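Local atomic coordinates of halotolerant alpha-type carbonic anhydrase (dCA II) (PDB entry 1Y7W), a protein that probably catalyses the reversible hydration of carbon dioxide to bicarbonate as a salt-tolerant algal zinc enzyme. Residues V73-N76 against G77-V80. Residues are numbered along the deposited sequence; the frame is centred on the assembly and turned at random.
Sequences VSLN and GLNV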
# COMPACT_ATOMS: atom_id res chain seq x y z
N VAL A 73 -10.78 -10.32 6.29
CA VAL A 73 -11.50 -9.11 5.88
C VAL A 73 -12.65 -9.54 4.98
O VAL A 73 -12.54 -10.54 4.25
CB VAL A 73 -10.60 -8.12 5.11
CG1 VAL A 73 -10.07 -8.76 3.85
CG2 VAL A 73 -11.40 -6.78 4.80
N SER A 74 -13.80 -8.89 5.14
CA SER A 74 -14.92 -9.11 4.22
C SER A 74 -14.68 -7.93 3.23
O SER A 74 -14.93 -6.77 3.57
CB SER A 74 -16.28 -8.93 4.92
OG SER A 74 -16.57 -10.09 5.71
N LEU A 75 -14.22 -8.26 2.03
CA LEU A 75 -13.87 -7.26 1.03
C LEU A 75 -15.06 -6.43 0.56
O LEU A 75 -14.86 -5.28 0.15
CB LEU A 75 -13.16 -7.93 -0.17
CG LEU A 75 -11.78 -8.53 0.13
CD1 LEU A 75 -11.26 -9.37 -1.08
CD2 LEU A 75 -10.78 -7.36 0.45
N ASN A 76 -16.27 -7.00 0.63
CA ASN A 76 -17.48 -6.31 0.25
C ASN A 76 -17.34 -5.54 -1.08
O ASN A 76 -16.94 -6.18 -2.08
CB ASN A 76 -17.91 -5.46 1.42
CG ASN A 76 -18.40 -6.34 2.59
OD1 ASN A 76 -18.84 -7.46 2.35
ND2 ASN A 76 -18.36 -5.84 3.79
N GLY A 77 -17.59 -4.23 -1.06
CA GLY A 77 -17.54 -3.42 -2.27
C GLY A 77 -16.21 -3.43 -3.00
O GLY A 77 -16.22 -3.15 -4.20
N LEU A 78 -15.09 -3.70 -2.32
CA LEU A 78 -13.80 -3.75 -3.04
C LEU A 78 -13.76 -4.91 -4.02
O LEU A 78 -13.09 -4.83 -5.03
CB LEU A 78 -12.63 -3.93 -2.06
CG LEU A 78 -12.52 -2.83 -1.02
CD1 LEU A 78 -11.39 -3.19 -0.02
CD2 LEU A 78 -12.28 -1.50 -1.66
N ASN A 79 -14.48 -5.99 -3.74
CA ASN A 79 -14.46 -7.15 -4.62
C ASN A 79 -15.71 -7.38 -5.47
O ASN A 79 -16.02 -8.51 -5.84
CB ASN A 79 -14.14 -8.42 -3.80
CG ASN A 79 -13.69 -9.58 -4.65
OD1 ASN A 79 -12.95 -9.40 -5.61
ND2 ASN A 79 -14.12 -10.78 -4.30
N VAL A 80 -16.43 -6.30 -5.73
CA VAL A 80 -17.61 -6.32 -6.59
C VAL A 80 -17.34 -5.27 -7.66
O VAL A 80 -16.98 -4.12 -7.33
CB VAL A 80 -18.94 -5.98 -5.78
CG1 VAL A 80 -20.17 -5.93 -6.75
CG2 VAL A 80 -19.18 -7.04 -4.73
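Two overlapping turns reverse the chain across N76, G77 and L78: L78 N donates to L75 O (2.9 Å), and one residue further on N79 N donates to N76 O (3.0 Å). Both bonds are bent, and each donor stands above the plane of its carbonyl group instead of on a lone pair. N76, with phi 45° and psi -123°, and G77 after it have the backbone values of a type II' turn; the second turn, centred on G77 and L78, is 3-10 in character. The L75 carbonyl also has apolar company, since L78 CB lies 3.4 Å from L75 O. The leucine side chains come closest methyl to methyl, L75 CD2 to L78 CD1 at 4.2 Å, and both reach I169 on strand 166-175. Through these leucines the double turn packs the long connection between strands 55-56 and 89-90 against the central sheet of the carbonic anhydrase fold. N79 turns its CB toward L75, the two CB atoms 3.8 Å apart, with L75 CD1 slightly farther from the same N79 CB, at 4.1 Å. With CG opposite the backbone N (chi1 -163°), the N79 amide is carried past this aliphatic contact, and the side chain packs against L218, L222 and K214. The N76 side chain heads the other way, its ND2 hydrogen-bonded to L112 O. V80 sets methyl CG2 3.6 Å from N76 O, so that a carbonyl already bonded to N79 N also has an apolar neighbour. The V80 side chain lies about 7 Å from the bound sodium ion, whose site is formed by G82, Q84 and G87.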